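Local coordinates for hypothetical protein PA4535 (PDB 1Y0K) that is of unknown function but belongs to a putative endonuclease family of the PD-(D/E)XK clan, so it may cleave nucleic acid, at residues 66-71 with 139-144; 167-172 with 182-187; 143-148 with 172-177; 117-122 with 161-166. One frame throughout, in Å; residues are numbered along the deposited sequence.

Contact 1 (66-71 with 139-144); sequences GFEVFF and LDLLAF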
loop_
_atom_site.group_PDB
_atom_site.type_symbol
_atom_site.label_atom_id
_atom_site.label_comp_id
_atom_site.label_asym_id
_atom_site.label_seq_id
_atom_site.Cartn_x
_atom_site.Cartn_y
_atom_site.Cartn_z
ATOM N N GLY A 66 5.391 6.814 -10.197
ATOM C CA GLY A 66 4.040 7.052 -10.689
ATOM C C GLY A 66 3.133 6.205 -9.817
ATOM O O GLY A 66 2.805 5.069 -10.156
ATOM N N PHE A 67 2.734 6.758 -8.680
ATOM C CA PHE A 67 1.985 5.961 -7.708
ATOM C C PHE A 67 0.538 5.805 -8.120
ATOM O O PHE A 67 -0.206 6.792 -8.214
ATOM C CB PHE A 67 2.051 6.587 -6.315
ATOM C CG PHE A 67 3.363 6.373 -5.597
ATOM C CD1 PHE A 67 3.879 5.086 -5.405
ATOM C CD2 PHE A 67 4.048 7.451 -5.072
ATOM C CE1 PHE A 67 5.085 4.890 -4.724
ATOM C CE2 PHE A 67 5.239 7.272 -4.368
ATOM C CZ PHE A 67 5.764 5.988 -4.204
ATOM N N GLU A 68 0.154 4.545 -8.354
ATOM C CA GLU A 68 -1.217 4.164 -8.642
ATOM C C GLU A 68 -1.785 3.610 -7.336
ATOM O O GLU A 68 -1.435 2.509 -6.907
ATOM C CB GLU A 68 -1.215 3.119 -9.759
ATOM C CG GLU A 68 -2.540 2.410 -10.042
ATOM C CD GLU A 68 -3.521 3.255 -10.800
ATOM O OE1 GLU A 68 -3.267 4.475 -10.993
ATOM O OE2 GLU A 68 -4.557 2.677 -11.214
ATOM N N VAL A 69 -2.630 4.405 -6.699
ATOM C CA VAL A 69 -3.032 4.140 -5.312
ATOM C C VAL A 69 -4.384 3.439 -5.252
ATOM O O VAL A 69 -5.350 3.869 -5.896
ATOM C CB VAL A 69 -3.072 5.459 -4.510
ATOM C CG1 VAL A 69 -3.620 5.236 -3.095
ATOM C CG2 VAL A 69 -1.662 6.072 -4.467
ATOM N N PHE A 70 -4.458 2.348 -4.495
ATOM C CA PHE A 70 -5.749 1.695 -4.294
ATOM C C PHE A 70 -5.935 1.254 -2.847
ATOM O O PHE A 70 -4.969 1.157 -2.096
ATOM C CB PHE A 70 -5.964 0.551 -5.292
ATOM C CG PHE A 70 -5.041 -0.626 -5.108
ATOM C CD1 PHE A 70 -5.518 -1.813 -4.546
ATOM C CD2 PHE A 70 -3.708 -0.567 -5.535
ATOM C CE1 PHE A 70 -4.680 -2.931 -4.404
ATOM C CE2 PHE A 70 -2.848 -1.677 -5.381
ATOM C CZ PHE A 70 -3.334 -2.855 -4.812
ATOM N N PHE A 71 -7.190 1.024 -2.467
ATOM C CA PHE A 71 -7.544 0.733 -1.081
ATOM C C PHE A 71 -8.068 -0.677 -0.936
ATOM O O PHE A 71 -8.918 -1.127 -1.728
ATOM C CB PHE A 71 -8.551 1.761 -0.562
ATOM C CG PHE A 71 -8.012 3.161 -0.561
ATOM C CD1 PHE A 71 -8.037 3.935 -1.727
ATOM C CD2 PHE A 71 -7.460 3.704 0.597
ATOM C CE1 PHE A 71 -7.502 5.233 -1.739
ATOM C CE2 PHE A 71 -6.935 4.999 0.598
ATOM C CZ PHE A 71 -6.963 5.759 -0.577
ATOM N N LEU A 139 4.013 1.962 -14.006
ATOM C CA LEU A 139 3.180 2.213 -12.830
ATOM C C LEU A 139 3.741 1.560 -11.573
ATOM O O LEU A 139 4.115 0.384 -11.577
ATOM C CB LEU A 139 1.741 1.724 -13.073
ATOM C CG LEU A 139 0.965 2.347 -14.247
ATOM C CD1 LEU A 139 -0.444 1.756 -14.343
ATOM C CD2 LEU A 139 0.901 3.875 -14.147
ATOM N N ASP A 140 3.787 2.348 -10.509
ATOM C CA ASP A 140 4.188 1.882 -9.182
ATOM C C ASP A 140 2.948 1.736 -8.312
ATOM O O ASP A 140 2.401 2.722 -7.817
ATOM C CB ASP A 140 5.153 2.893 -8.575
ATOM C CG ASP A 140 6.360 3.143 -9.474
ATOM O OD1 ASP A 140 7.063 2.163 -9.796
ATOM O OD2 ASP A 140 6.610 4.314 -9.848
ATOM N N LEU A 141 2.479 0.505 -8.158
ATOM C CA LEU A 141 1.239 0.271 -7.427
ATOM C C LEU A 141 1.474 0.413 -5.929
ATOM O O LEU A 141 2.493 -0.046 -5.409
ATOM C CB LEU A 141 0.665 -1.114 -7.756
ATOM C CG LEU A 141 -0.150 -1.233 -9.064
ATOM C CD1 LEU A 141 -1.575 -0.851 -8.816
ATOM C CD2 LEU A 141 0.408 -0.401 -10.237
ATOM N N LEU A 142 0.526 1.055 -5.256
ATOM C CA LEU A 142 0.614 1.298 -3.813
ATOM C C LEU A 142 -0.742 1.043 -3.170
ATOM O O LEU A 142 -1.693 1.798 -3.395
ATOM C CB LEU A 142 1.081 2.729 -3.525
ATOM C CG LEU A 142 1.218 3.132 -2.053
ATOM C CD1 LEU A 142 2.214 2.211 -1.319
ATOM C CD2 LEU A 142 1.645 4.605 -1.937
ATOM N N ALA A 143 -0.828 -0.039 -2.396
ATOM C CA ALA A 143 -2.081 -0.416 -1.736
ATOM C C ALA A 143 -2.089 0.118 -0.322
ATOM O O ALA A 143 -1.125 -0.112 0.419
ATOM C CB ALA A 143 -2.214 -1.948 -1.686
ATOM N N PHE A 144 -3.159 0.819 0.065
ATOM C CA PHE A 144 -3.380 1.114 1.486
ATOM C C PHE A 144 -4.285 0.015 2.038
ATOM O O PHE A 144 -5.439 -0.126 1.618
ATOM C CB PHE A 144 -3.993 2.498 1.711
ATOM C CG PHE A 144 -4.182 2.825 3.167
ATOM C CD1 PHE A 144 -3.123 3.353 3.902
ATOM C CD2 PHE A 144 -5.396 2.581 3.804
ATOM C CE1 PHE A 144 -3.270 3.643 5.262
ATOM C CE2 PHE A 144 -5.551 2.874 5.171
ATOM C CZ PHE A 144 -4.482 3.400 5.892
#

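Contact 2 (167-172 with 182-187); sequences QGWRSL and VLFAHS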
loop_
_atom_site.group_PDB
_atom_site.type_symbol
_atom_site.label_atom_id
_atom_site.label_comp_id
_atom_site.label_asym_id
_atom_site.label_seq_id
_atom_site.Cartn_x
_atom_site.Cartn_y
_atom_site.Cartn_z
ATOM N N GLN A 167 1.501 -9.481 -13.900
ATOM C CA GLN A 167 0.593 -8.420 -14.381
ATOM C C GLN A 167 1.328 -7.238 -15.029
ATOM O O GLN A 167 0.706 -6.405 -15.716
ATOM C CB GLN A 167 -0.337 -7.944 -13.253
ATOM C CG GLN A 167 -1.397 -8.981 -12.845
ATOM C CD GLN A 167 -2.088 -8.655 -11.529
ATOM O OE1 GLN A 167 -1.618 -7.808 -10.751
ATOM N NE2 GLN A 167 -3.217 -9.331 -11.268
ATOM N N GLY A 168 2.637 -7.163 -14.792
ATOM C CA GLY A 168 3.525 -6.237 -15.501
ATOM C C GLY A 168 3.810 -4.888 -14.866
ATOM O O GLY A 168 4.501 -4.062 -15.470
ATOM N N TRP A 169 3.303 -4.652 -13.655
ATOM C CA TRP A 169 3.594 -3.399 -12.929
ATOM C C TRP A 169 5.091 -3.180 -12.729
ATOM O O TRP A 169 5.852 -4.137 -12.598
ATOM C CB TRP A 169 2.933 -3.395 -11.535
ATOM C CG TRP A 169 1.565 -3.967 -11.499
ATOM C CD1 TRP A 169 1.164 -5.111 -10.850
ATOM C CD2 TRP A 169 0.403 -3.448 -12.153
ATOM N NE1 TRP A 169 -0.185 -5.313 -11.046
ATOM C CE2 TRP A 169 -0.672 -4.320 -11.852
ATOM C CE3 TRP A 169 0.161 -2.333 -12.969
ATOM C CZ2 TRP A 169 -1.963 -4.103 -12.329
ATOM C CZ3 TRP A 169 -1.119 -2.125 -13.443
ATOM C CH2 TRP A 169 -2.167 -3.008 -13.121
ATOM N N ARG A 170 5.512 -1.915 -12.660
ATOM C CA ARG A 170 6.914 -1.614 -12.377
ATOM C C ARG A 170 7.307 -1.979 -10.939
ATOM O O ARG A 170 8.424 -2.438 -10.676
ATOM C CB ARG A 170 7.209 -0.138 -12.620
ATOM C CG ARG A 170 8.707 0.151 -12.499
ATOM C CD ARG A 170 9.072 1.481 -13.087
ATOM N NE ARG A 170 8.532 2.601 -12.319
ATOM C CZ ARG A 170 8.681 3.865 -12.691
ATOM N NH1 ARG A 170 9.340 4.142 -13.815
ATOM N NH2 ARG A 170 8.169 4.847 -11.962
ATOM N N SER A 171 6.373 -1.767 -10.019
ATOM C CA SER A 171 6.585 -2.053 -8.603
ATOM C C SER A 171 5.232 -2.194 -7.913
ATOM O O SER A 171 4.198 -1.782 -8.450
ATOM C CB SER A 171 7.422 -0.943 -7.938
ATOM O OG SER A 171 6.675 0.259 -7.775
ATOM N N LEU A 172 5.249 -2.809 -6.734
ATOM C CA LEU A 172 4.038 -2.961 -5.937
ATOM C C LEU A 172 4.470 -2.863 -4.499
ATOM O O LEU A 172 5.399 -3.553 -4.081
ATOM C CB LEU A 172 3.375 -4.311 -6.193
ATOM C CG LEU A 172 2.178 -4.701 -5.303
ATOM C CD1 LEU A 172 1.015 -3.705 -5.428
ATOM C CD2 LEU A 172 1.715 -6.097 -5.645
ATOM N N VAL A 182 7.660 -2.882 0.487
ATOM C CA VAL A 182 7.797 -2.918 -0.970
ATOM C C VAL A 182 7.822 -4.403 -1.360
ATOM O O VAL A 182 8.743 -5.141 -0.964
ATOM C CB VAL A 182 9.101 -2.204 -1.428
ATOM C CG1 VAL A 182 9.270 -2.309 -2.950
ATOM C CG2 VAL A 182 9.093 -0.735 -0.979
ATOM N N LEU A 183 6.800 -4.854 -2.095
ATOM C CA LEU A 183 6.701 -6.273 -2.482
ATOM C C LEU A 183 7.657 -6.632 -3.604
ATOM O O LEU A 183 8.298 -7.684 -3.560
ATOM C CB LEU A 183 5.273 -6.674 -2.868
ATOM C CG LEU A 183 4.196 -6.530 -1.789
ATOM C CD1 LEU A 183 2.903 -7.188 -2.243
ATOM C CD2 LEU A 183 4.661 -7.150 -0.466
ATOM N N PHE A 184 7.731 -5.769 -4.616
ATOM C CA PHE A 184 8.717 -5.911 -5.682
ATOM C C PHE A 184 8.937 -4.578 -6.365
ATOM O O PHE A 184 8.089 -3.692 -6.306
ATOM C CB PHE A 184 8.329 -7.010 -6.699
ATOM C CG PHE A 184 7.168 -6.655 -7.615
ATOM C CD1 PHE A 184 7.369 -5.901 -8.774
ATOM C CD2 PHE A 184 5.887 -7.140 -7.349
ATOM C CE1 PHE A 184 6.306 -5.601 -9.631
ATOM C CE2 PHE A 184 4.819 -6.861 -8.203
ATOM C CZ PHE A 184 5.024 -6.089 -9.346
ATOM N N ALA A 185 10.094 -4.431 -7.009
ATOM C CA ALA A 185 10.373 -3.224 -7.773
ATOM C C ALA A 185 11.406 -3.557 -8.832
ATOM O O ALA A 185 12.483 -4.074 -8.507
ATOM C CB ALA A 185 10.866 -2.118 -6.873
ATOM N N HIS A 186 11.050 -3.311 -10.091
ATOM C CA HIS A 186 11.946 -3.595 -11.208
ATOM C C HIS A 186 13.099 -2.599 -11.264
ATOM O O HIS A 186 13.046 -1.532 -10.660
ATOM C CB HIS A 186 11.192 -3.589 -12.535
ATOM C CG HIS A 186 10.368 -4.812 -12.770
ATOM N ND1 HIS A 186 10.898 -5.983 -13.280
ATOM C CD2 HIS A 186 9.047 -5.043 -12.591
ATOM C CE1 HIS A 186 9.936 -6.881 -13.397
ATOM N NE2 HIS A 186 8.805 -6.336 -12.982
ATOM N N SER A 187 14.135 -2.949 -12.023
ATOM C CA SER A 187 15.343 -2.126 -12.115
ATOM C C SER A 187 15.086 -0.654 -12.453
ATOM O O SER A 187 15.831 0.227 -12.005
ATOM C CB SER A 187 16.330 -2.751 -13.111
ATOM O OG SER A 187 15.804 -2.715 -14.427
HETATM O O HOH W 1 6.146 -6.835 -13.249
#

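Contact 3 (143-148 with 172-177); sequences AFVNLK and LSMVGP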
loop_
_atom_site.group_PDB
_atom_site.type_symbol
_atom_site.label_atom_id
_atom_site.label_comp_id
_atom_site.label_asym_id
_atom_site.label_seq_id
_atom_site.Cartn_x
_atom_site.Cartn_y
_atom_site.Cartn_z
ATOM N N ALA A 143 -0.828 -0.039 -2.396
ATOM C CA ALA A 143 -2.081 -0.416 -1.736
ATOM C C ALA A 143 -2.089 0.118 -0.322
ATOM O O ALA A 143 -1.125 -0.112 0.419
ATOM C CB ALA A 143 -2.214 -1.948 -1.686
ATOM N N PHE A 144 -3.159 0.819 0.065
ATOM C CA PHE A 144 -3.380 1.114 1.486
ATOM C C PHE A 144 -4.285 0.015 2.038
ATOM O O PHE A 144 -5.439 -0.126 1.618
ATOM C CB PHE A 144 -3.993 2.498 1.711
ATOM C CG PHE A 144 -4.182 2.825 3.167
ATOM C CD1 PHE A 144 -3.123 3.353 3.902
ATOM C CD2 PHE A 144 -5.396 2.581 3.804
ATOM C CE1 PHE A 144 -3.270 3.643 5.262
ATOM C CE2 PHE A 144 -5.551 2.874 5.171
ATOM C CZ PHE A 144 -4.482 3.400 5.892
ATOM N N VAL A 145 -3.720 -0.788 2.929
ATOM C CA VAL A 145 -4.368 -1.979 3.445
ATOM C C VAL A 145 -4.789 -1.757 4.908
ATOM O O VAL A 145 -3.953 -1.506 5.786
ATOM C CB VAL A 145 -3.448 -3.227 3.319
ATOM C CG1 VAL A 145 -4.214 -4.498 3.724
ATOM C CG2 VAL A 145 -2.929 -3.373 1.897
ATOM N N ASN A 146 -6.090 -1.873 5.159
ATOM C CA ASN A 146 -6.641 -1.608 6.482
ATOM C C ASN A 146 -7.888 -2.452 6.721
ATOM O O ASN A 146 -8.953 -2.162 6.195
ATOM C CB ASN A 146 -6.949 -0.117 6.655
ATOM C CG ASN A 146 -7.381 0.221 8.067
ATOM O OD1 ASN A 146 -6.748 -0.205 9.039
ATOM N ND2 ASN A 146 -8.469 0.970 8.191
ATOM N N LEU A 147 -7.729 -3.497 7.524
ATOM C CA LEU A 147 -8.793 -4.469 7.756
ATOM C C LEU A 147 -9.197 -4.394 9.213
ATOM O O LEU A 147 -8.348 -4.528 10.086
ATOM C CB LEU A 147 -8.303 -5.887 7.428
ATOM C CG LEU A 147 -7.645 -6.116 6.055
ATOM C CD1 LEU A 147 -7.056 -7.518 5.955
ATOM C CD2 LEU A 147 -8.621 -5.862 4.907
ATOM N N LYS A 148 -10.480 -4.172 9.483
ATOM C CA LYS A 148 -10.943 -4.158 10.868
ATOM C C LYS A 148 -10.986 -5.586 11.439
ATOM O O LYS A 148 -10.799 -5.780 12.643
ATOM C CB LYS A 148 -12.304 -3.458 10.995
ATOM C CG LYS A 148 -12.743 -3.230 12.445
ATOM C CD LYS A 148 -14.032 -2.425 12.565
ATOM C CE LYS A 148 -14.575 -2.423 13.993
ATOM N NZ LYS A 148 -14.894 -3.779 14.540
ATOM N N LEU A 172 5.249 -2.809 -6.734
ATOM C CA LEU A 172 4.038 -2.961 -5.937
ATOM C C LEU A 172 4.470 -2.863 -4.499
ATOM O O LEU A 172 5.399 -3.553 -4.081
ATOM C CB LEU A 172 3.375 -4.311 -6.193
ATOM C CG LEU A 172 2.178 -4.701 -5.303
ATOM C CD1 LEU A 172 1.015 -3.705 -5.428
ATOM C CD2 LEU A 172 1.715 -6.097 -5.645
ATOM N N SER A 173 3.779 -2.004 -3.762
ATOM C CA SER A 173 4.048 -1.776 -2.352
ATOM C C SER A 173 2.736 -1.749 -1.588
ATOM O O SER A 173 1.679 -1.477 -2.168
ATOM C CB SER A 173 4.792 -0.458 -2.151
ATOM O OG SER A 173 5.989 -0.412 -2.910
HETATM N N MSE A 174 2.816 -2.037 -0.287
HETATM C CA MSE A 174 1.675 -1.938 0.623
HETATM C C MSE A 174 2.012 -1.043 1.807
HETATM O O MSE A 174 3.148 -1.010 2.290
HETATM C CB MSE A 174 1.294 -3.306 1.197
HETATM C CG MSE A 174 0.862 -4.380 0.218
HETATM SE SE MSE A 174 0.588 -5.950 1.151
HETATM C CE MSE A 174 2.179 -6.275 1.810
ATOM N N VAL A 175 1.007 -0.333 2.286
ATOM C CA VAL A 175 1.137 0.420 3.531
ATOM C C VAL A 175 -0.192 0.348 4.272
ATOM O O VAL A 175 -1.251 0.314 3.661
ATOM C CB VAL A 175 1.579 1.892 3.287
ATOM C CG1 VAL A 175 0.524 2.680 2.491
ATOM C CG2 VAL A 175 1.891 2.607 4.626
ATOM N N GLY A 176 -0.126 0.296 5.596
ATOM C CA GLY A 176 -1.326 0.371 6.418
ATOM C C GLY A 176 -0.939 0.919 7.773
ATOM O O GLY A 176 0.214 1.261 7.996
ATOM N N PRO A 177 -1.906 1.005 8.697
ATOM C CA PRO A 177 -1.562 1.542 10.009
ATOM C C PRO A 177 -0.479 0.726 10.729
ATOM O O PRO A 177 0.278 1.284 11.532
ATOM C CB PRO A 177 -2.902 1.517 10.764
ATOM C CG PRO A 177 -3.961 1.515 9.654
ATOM C CD PRO A 177 -3.335 0.675 8.572
#

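Contact 4 (117-122 with 161-166); sequences RLAPTL and PTEYLR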
loop_
_atom_site.group_PDB
_atom_site.type_symbol
_atom_site.label_atom_id
_atom_site.label_comp_id
_atom_site.label_asym_id
_atom_site.label_seq_id
_atom_site.Cartn_x
_atom_site.Cartn_y
_atom_site.Cartn_z
ATOM N N ARG A 117 -5.159 -10.547 -0.576
ATOM C CA ARG A 117 -6.269 -9.605 -0.502
ATOM C C ARG A 117 -6.203 -8.523 -1.587
ATOM O O ARG A 117 -7.210 -7.874 -1.878
ATOM C CB ARG A 117 -6.348 -8.939 0.872
ATOM C CG ARG A 117 -6.752 -9.866 2.010
ATOM C CD ARG A 117 -8.187 -10.363 1.872
ATOM N NE ARG A 117 -8.598 -11.129 3.054
ATOM C CZ ARG A 117 -9.348 -10.638 4.031
ATOM N NH1 ARG A 117 -9.782 -9.380 3.978
ATOM N NH2 ARG A 117 -9.664 -11.401 5.072
ATOM N N LEU A 118 -5.013 -8.326 -2.158
ATOM C CA LEU A 118 -4.819 -7.330 -3.211
ATOM C C LEU A 118 -5.307 -7.830 -4.568
ATOM O O LEU A 118 -5.471 -7.038 -5.511
ATOM C CB LEU A 118 -3.339 -6.981 -3.332
ATOM C CG LEU A 118 -2.675 -5.983 -2.379
ATOM C CD1 LEU A 118 -3.075 -6.159 -0.942
ATOM C CD2 LEU A 118 -1.138 -6.074 -2.547
ATOM N N ALA A 119 -5.517 -9.138 -4.677
ATOM C CA ALA A 119 -5.685 -9.755 -5.999
ATOM C C ALA A 119 -6.920 -9.273 -6.775
ATOM O O ALA A 119 -6.805 -8.946 -7.958
ATOM C CB ALA A 119 -5.650 -11.279 -5.896
ATOM N N PRO A 120 -8.104 -9.235 -6.130
ATOM C CA PRO A 120 -9.288 -8.825 -6.895
ATOM C C PRO A 120 -9.119 -7.478 -7.605
ATOM O O PRO A 120 -9.398 -7.366 -8.806
ATOM C CB PRO A 120 -10.383 -8.782 -5.827
ATOM C CG PRO A 120 -9.944 -9.862 -4.854
ATOM C CD PRO A 120 -8.466 -9.602 -4.744
ATOM N N THR A 121 -8.634 -6.473 -6.881
ATOM C CA THR A 121 -8.459 -5.144 -7.459
ATOM C C THR A 121 -7.335 -5.130 -8.495
ATOM O O THR A 121 -7.488 -4.547 -9.571
ATOM C CB THR A 121 -8.236 -4.091 -6.346
ATOM O OG1 THR A 121 -9.435 -4.003 -5.569
ATOM C CG2 THR A 121 -7.957 -2.720 -6.936
ATOM N N LEU A 122 -6.215 -5.773 -8.176
ATOM C CA LEU A 122 -5.102 -5.826 -9.130
ATOM C C LEU A 122 -5.484 -6.512 -10.448
ATOM O O LEU A 122 -5.071 -6.055 -11.514
ATOM C CB LEU A 122 -3.853 -6.444 -8.514
ATOM C CG LEU A 122 -3.140 -5.515 -7.507
ATOM C CD1 LEU A 122 -1.972 -6.232 -6.880
ATOM C CD2 LEU A 122 -2.641 -4.211 -8.176
ATOM N N PRO A 161 5.534 -12.573 -4.947
ATOM C CA PRO A 161 4.299 -12.053 -5.521
ATOM C C PRO A 161 4.170 -12.356 -7.016
ATOM O O PRO A 161 4.073 -11.437 -7.838
ATOM C CB PRO A 161 4.418 -10.544 -5.280
ATOM C CG PRO A 161 5.869 -10.279 -5.360
ATOM C CD PRO A 161 6.561 -11.522 -4.825
ATOM N N THR A 162 4.129 -13.643 -7.351
ATOM C CA THR A 162 4.228 -14.081 -8.755
ATOM C C THR A 162 3.077 -13.602 -9.648
ATOM O O THR A 162 3.301 -13.187 -10.786
ATOM C CB THR A 162 4.373 -15.611 -8.867
ATOM O OG1 THR A 162 3.223 -16.238 -8.301
ATOM C CG2 THR A 162 5.628 -16.100 -8.122
ATOM N N GLU A 163 1.847 -13.656 -9.138
ATOM C CA GLU A 163 0.708 -13.232 -9.940
ATOM C C GLU A 163 0.839 -11.751 -10.266
ATOM O O GLU A 163 0.520 -11.318 -11.368
ATOM C CB GLU A 163 -0.626 -13.506 -9.244
ATOM C CG GLU A 163 -1.820 -13.251 -10.170
ATOM C CD GLU A 163 -3.185 -13.374 -9.511
ATOM O OE1 GLU A 163 -3.313 -14.001 -8.440
ATOM O OE2 GLU A 163 -4.146 -12.836 -10.089
ATOM N N TYR A 164 1.319 -10.975 -9.300
ATOM C CA TYR A 164 1.369 -9.529 -9.476
ATOM C C TYR A 164 2.551 -9.128 -10.357
ATOM O O TYR A 164 2.444 -8.203 -11.164
ATOM C CB TYR A 164 1.395 -8.812 -8.118
ATOM C CG TYR A 164 0.297 -9.262 -7.163
ATOM C CD1 TYR A 164 -0.969 -9.676 -7.635
ATOM C CD2 TYR A 164 0.519 -9.295 -5.797
ATOM C CE1 TYR A 164 -1.969 -10.095 -6.753
ATOM C CE2 TYR A 164 -0.477 -9.710 -4.907
ATOM C CZ TYR A 164 -1.707 -10.114 -5.390
ATOM O OH TYR A 164 -2.665 -10.526 -4.494
ATOM N N LEU A 165 3.662 -9.839 -10.209
ATOM C CA LEU A 165 4.795 -9.703 -11.139
ATOM C C LEU A 165 4.339 -9.941 -12.581
ATOM O O LEU A 165 4.646 -9.150 -13.476
ATOM C CB LEU A 165 5.919 -10.669 -10.781
ATOM C CG LEU A 165 6.830 -10.305 -9.603
ATOM C CD1 LEU A 165 7.585 -11.534 -9.113
ATOM C CD2 LEU A 165 7.801 -9.201 -10.014
ATOM N N ARG A 166 3.582 -11.016 -12.793
ATOM C CA ARG A 166 3.078 -11.355 -14.130
ATOM C C ARG A 166 2.130 -10.302 -14.739
ATOM O O ARG A 166 1.985 -10.227 -15.958
ATOM C CB ARG A 166 2.447 -12.760 -14.143
ATOM C CG ARG A 166 3.491 -13.882 -14.061
ATOM C CD ARG A 166 2.952 -15.219 -14.563
ATOM N NE ARG A 166 1.979 -15.798 -13.640
ATOM C CZ ARG A 166 2.284 -16.613 -12.632
ATOM N NH1 ARG A 166 3.547 -16.967 -12.402
ATOM N NH2 ARG A 166 1.320 -17.075 -11.846
#

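Contact 1 (66-71 with 139-144)
The Phe70 ring is swung over Ala143 by a first torsion of 67°, which sets CG between the backbone N and the carbonyl carbon and folds the ring back across the neighbouring strand. Ala143 CB then lies over one ring face, toward the rim, in a CH-pi contact 3.8 Å from the centroid. Asp140 has CG beside its own N (chi1 -56°), and from there OD2 accepts a 2.8 Å hydrogen bond from Gly66 N on its anti lone pair. That same OD2 also forms a salt bridge with Arg170, while OD1 is held by Ser171, so the carboxylate is fixed at both oxygens. Strands 65-73 and 140-146 run parallel here as central neighbours of the mixed sheet, with alternate backbone bonds such as Glu68 N to Asp140 O and Leu142 N to Glu68 O. On the face of Glu68 and Phe70, Leu141 CD1 packs against Glu68 CG at 3.6 Å; the Glu68 carboxylate reaches on to Lys125. On the other face Leu142 CD2 lies over one face of the Phe67 ring, toward its rim, and Phe71 CD2 meets Phe144 CB at 3.8 Å, both pairs lying against helix 26-40.

Contact 2 (167-172 with 182-187)
This is an antiparallel hairpin contact between strands 171-175 and 179-185, near one end of the mixed sheet and partly buried, with a classic beta bulge at its end nearer the hairpin turn. Leu183 and Phe184 together stand opposite the single residue Leu172, and Leu172 O takes two bonds in its carbonyl plane: one from Leu183 N at 2.8 Å, clearly bent, and a longer one from Phe184 N at 3.3 Å. Leu172 N returns a bond to Phe184 O. Ser171 and Ala185 form the adjacent non-hydrogen-bonded pair, their CB atoms 3.8 Å apart, and beyond it His186 N gives an almost straight bond of 2.8 Å to Arg170 O. A first torsion of 72° turns the Phe184 ring back over the partner strand. Leu172 N lies over the centre of one ring face, while Trp169 O meets the ring edge in plane, 3.3 Å from Phe184 CE1. A water in the plane of the imidazole joins His186 NE2 to Trp169 O, donating to the carbonyl. The Leu172 and Leu183 side chains lie side by side, CD2 of Leu172 3.8 Å from CD1 of Leu183. Helix 162-166 covers Leu172 and Phe184 through Tyr164, helix 191-194 packs on Ser171 and Ala185 through Leu193, and backbone bonds of Arg170 with Leu139 and of Ser171 with Leu141 join this strand to 140-146.

Contact 3 (143-148 with 172-177)
Ala143 and Met174 (a selenomethionine), then Phe144 and Val175, pair in parallel where strands 140-146 and 171-175 run side by side in the middle of the mixed sheet. Three backbone bonds join them: Ala143 N to Ser173 O, Val175 N to Ala143 O at 2.8 Å, and Val145 N to Val175 O at 2.8 Å. CA-H...O contacts fill the steps between, the closest from Phe144 CA to Val175 O at 3.1 Å. On the face of Phe144 the ring runs along the partner strand: CD1 meets Val175 CG1, CE1 lies by Gly176 CA, and CZ reaches Pro177 CD at 4.0 Å, the two side chains crossing at about a right angle. This reach follows from a first torsion of -178°, with CG anti to the backbone N. Val175, with chi1 at 64°, brings CG1 close to Ala143 O as well as to the ring. On the opposite face Met174 CG touches Ala143 CB and Val145 CG2 loosely, at 4.4 and 4.3 Å, both from one side.

Farther out, helix 26-40 covers Phe144 and Val175 through Val33, and Trp32 meets the Phe144 ring edge-to-face. Leu118 packs on the face of Ala143, Val145 and Met174. The Asn146 amide is anchored to helix 3-23 by a bond from ND2 to Ala14 O. At the end of the pairing the Asn146 side chain crosses that of Pro177, Asn146 OD1 lying 3.3 Å from Pro177 CG.

Contact 4 (117-122 with 161-166)
The first turn of helix 119-132 faces the short helix 162-166 at a distance, Leu122 CA and Tyr164 CA lying 7.5 Å apart, so side chains bridge the space between the backbones. Tyr164 does most of this. With CG beside its backbone N (chi1 -51°), the ring extends across to the other helix and meets Leu118, Ala119 and Leu122. Leu122 CD1 sits over the centre of one ring face in a CH-pi contact, 3.7 Å from the centroid and 14° off the normal; the two side chains cross at about a right angle. Ala119 CB instead lies in the ring plane at the edge, 3.4 Å from Tyr164 OH, and Leu118 CB approaches the phenol end at 3.8 Å from Tyr164 OH. The hydroxyl comes within 3.2 Å of Ala119 N at a poor angle; its hydrogen bond is to Gln115 O, in the preceding helix 111-116, which pins the far end of the ring. Glu163 adds a polar link beside it, its carboxylate forming a salt bridge with Arg123, one turn onward from Ala119. Leu122 also packs on Leu141 and Phe70 of the sheet. The arrangement is plain helix-to-helix packing on one face of a central mixed sheet, as expected of an alpha/beta fold like that of the PD-(D/E)XK clan.

How the contacts relate
Contacts 1, 3 and 2 follow one another across the mixed sheet, joining strands 65-73, 140-146, 171-175 and 179-185 in that order. Contacts 1 and 3 share strand 140-146, with centres about 10 Å apart, and contacts 3 and 2 share strand 171-175, about 16 Å apart. Contact 4 lies on one face of this sheet, its centre 11 to 14 Å from those of the other three, and its leucines and tyrosine rest on residues of all three. Along the chain, 66-71 comes first, then 117-122, 139-148, 161-177 and 182-187, so helices 119-132 and 162-166 precede strands 140-146 and 171-175 respectively. Together they tie four neighbouring strands and two helices into a single alpha/beta unit.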